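Local coordinates for putative extracellular solute-binding protein (Bordetella bronchiseptica, PDB 4P56), which binds mandelate and probably serves as the periplasmic solute receptor of a TRAP transporter, at residues Lys55-Arg60 and Gln255-Arg260. Numbering follows the deposited sequence.
Sequences KATDGR and QDTLVR
Thr-257 pushes its methyl into the angle between Ala-56, the last residue of helix 40-56, and Thr-57, the first beyond it: its CG2 lies 3.7 Å from CB of Ala-56 and 4.0 Å from CG2 of Thr-57. With that methyl anti to the backbone N (OG1 at chi1 -66°), the branch faces the other segment while the hydroxyl stays beside its own backbone. There OG1 bonds to the carbonyl oxygen of Gln-253 and takes a weak, bent bond from NH2 of Arg-260. A water 2.7 Å from the same OG1 also reaches, weakly, the carbonyl oxygen of Ala-56, so the only polar connection between the two segments is a weak water bridge, and the direct contact is aliphatic.

In both threonines the hydroxyl bonds to a backbone carbonyl four residues earlier while the methyl makes the cross-segment contact. OG1 of Thr-57 (chi1 62°) bonds back to the carbonyl oxygen of Ile-53 and forward to the amide N of Val-61. From Thr-57 to Arg-60 the chain reverses in a type I' turn closed by the 2.9 Å bond from N of Arg-60 to O of Thr-57. Arg-60 lays its guanidinium face against that carbonyl oxygen and forms a salt bridge with Asp-254, a second tie to helix 252-260. The contact thus joins that helix to the beta-alpha-beta crossover 28-31/40-56/62-65, whose turn leads into its second strand.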
loop_
_atom_site.group_PDB
_atom_site.type_symbol
_atom_site.label_atom_id
_atom_site.label_comp_id
_atom_site.label_asym_id
_atom_site.label_seq_id
_atom_site.Cartn_x
_atom_site.Cartn_y
_atom_site.Cartn_z
ATOM N N LYS A 55 -10.807 -23.866 3.664
ATOM C CA LYS A 55 -11.681 -24.700 2.862
ATOM C C LYS A 55 -10.937 -25.502 1.789
ATOM O O LYS A 55 -11.276 -26.648 1.543
ATOM C CB LYS A 55 -12.768 -23.856 2.214
ATOM C CG LYS A 55 -13.700 -23.203 3.225
ATOM C CD LYS A 55 -14.627 -22.186 2.538
ATOM C CE LYS A 55 -15.271 -21.226 3.564
ATOM N NZ LYS A 55 -16.069 -20.119 2.920
ATOM N N ALA A 56 -9.952 -24.891 1.138
ATOM C CA ALA A 56 -9.212 -25.551 0.068
ATOM C C ALA A 56 -8.214 -26.625 0.546
ATOM O O ALA A 56 -7.689 -27.375 -0.277
ATOM C CB ALA A 56 -8.482 -24.506 -0.772
ATOM N N THR A 57 -7.937 -26.693 1.848
ATOM C CA THR A 57 -6.981 -27.680 2.391
ATOM C C THR A 57 -7.695 -28.602 3.392
ATOM O O THR A 57 -7.073 -29.303 4.196
ATOM C CB THR A 57 -5.808 -27.018 3.128
ATOM O OG1 THR A 57 -6.294 -26.274 4.249
ATOM C CG2 THR A 57 -5.024 -26.128 2.196
ATOM N N ASP A 58 -9.013 -28.597 3.308
ATOM C CA ASP A 58 -9.885 -29.374 4.207
ATOM C C ASP A 58 -9.533 -29.182 5.677
ATOM O O ASP A 58 -9.494 -30.141 6.433
ATOM C CB ASP A 58 -9.857 -30.856 3.886
ATOM C CG ASP A 58 -10.857 -31.662 4.772
ATOM O OD1 ASP A 58 -11.962 -31.123 5.091
ATOM O OD2 ASP A 58 -10.525 -32.804 5.174
ATOM N N GLY A 59 -9.261 -27.941 6.075
ATOM C CA GLY A 59 -8.930 -27.647 7.456
ATOM C C GLY A 59 -7.500 -27.941 7.827
ATOM O O GLY A 59 -7.081 -27.688 8.942
ATOM N N ARG A 60 -6.716 -28.459 6.897
ATOM C CA ARG A 60 -5.348 -28.833 7.251
ATOM C C ARG A 60 -4.449 -27.623 7.481
ATOM O O ARG A 60 -3.417 -27.724 8.173
ATOM C CB ARG A 60 -4.751 -29.713 6.163
ATOM C CG ARG A 60 -5.277 -31.118 6.188
ATOM C CD ARG A 60 -4.540 -31.975 5.203
ATOM N NE ARG A 60 -4.541 -31.375 3.881
ATOM C CZ ARG A 60 -5.453 -31.618 2.943
ATOM N NH1 ARG A 60 -6.454 -32.458 3.173
ATOM N NH2 ARG A 60 -5.369 -31.012 1.762
ATOM N N GLN A 255 1.192 -26.689 0.139
ATOM C CA GLN A 255 2.078 -25.611 -0.288
ATOM C C GLN A 255 1.614 -25.087 -1.648
ATOM O O GLN A 255 1.455 -23.887 -1.828
ATOM C CB GLN A 255 3.524 -26.102 -0.375
ATOM C CG GLN A 255 4.181 -26.387 0.976
ATOM C CD GLN A 255 5.567 -27.010 0.815
ATOM O OE1 GLN A 255 6.080 -27.099 -0.288
ATOM N NE2 GLN A 255 6.172 -27.424 1.917
ATOM N N ASP A 256 1.369 -25.997 -2.582
ATOM C CA ASP A 256 0.906 -25.619 -3.926
ATOM C C ASP A 256 -0.416 -24.870 -3.861
ATOM O O ASP A 256 -0.600 -23.862 -4.548
ATOM C CB ASP A 256 0.724 -26.851 -4.802
ATOM C CG ASP A 256 2.032 -27.433 -5.279
ATOM O OD1 ASP A 256 3.092 -26.789 -5.099
ATOM O OD2 ASP A 256 1.983 -28.549 -5.848
ATOM N N THR A 257 -1.319 -25.353 -3.020
ATOM C CA THR A 257 -2.607 -24.689 -2.817
ATOM C C THR A 257 -2.444 -23.275 -2.249
ATOM O O THR A 257 -3.028 -22.327 -2.767
ATOM C CB THR A 257 -3.545 -25.540 -1.907
ATOM O OG1 THR A 257 -3.862 -26.735 -2.597
ATOM C CG2 THR A 257 -4.838 -24.795 -1.577
ATOM N N LEU A 258 -1.630 -23.127 -1.206
ATOM C CA LEU A 258 -1.436 -21.821 -0.616
ATOM C C LEU A 258 -0.864 -20.856 -1.656
ATOM O O LEU A 258 -1.297 -19.710 -1.775
ATOM C CB LEU A 258 -0.518 -21.892 0.602
ATOM C CG LEU A 258 -0.209 -20.540 1.259
ATOM C CD1 LEU A 258 -1.481 -19.833 1.659
ATOM C CD2 LEU A 258 0.711 -20.712 2.458
ATOM N N VAL A 259 0.111 -21.331 -2.424
ATOM C CA VAL A 259 0.659 -20.523 -3.498
ATOM C C VAL A 259 -0.393 -20.155 -4.558
ATOM O O VAL A 259 -0.440 -19.018 -5.019
ATOM C CB VAL A 259 1.881 -21.207 -4.119
ATOM C CG1 VAL A 259 2.405 -20.430 -5.339
ATOM C CG2 VAL A 259 2.961 -21.317 -3.075
ATOM N N ARG A 260 -1.248 -21.102 -4.927
ATOM C CA ARG A 260 -2.294 -20.839 -5.927
ATOM C C ARG A 260 -3.306 -19.792 -5.436
ATOM O O ARG A 260 -3.870 -19.023 -6.223
ATOM C CB ARG A 260 -2.972 -22.160 -6.238
ATOM C CG ARG A 260 -4.122 -22.138 -7.188
ATOM C CD ARG A 260 -4.432 -23.597 -7.610
ATOM N NE ARG A 260 -5.020 -24.389 -6.529
ATOM C CZ ARG A 260 -4.469 -25.467 -5.955
ATOM N NH1 ARG A 260 -3.281 -25.933 -6.325
ATOM N NH2 ARG A 260 -5.120 -26.089 -4.981
HETATM O O HOH W 1 -4.633 -28.663 -0.897
#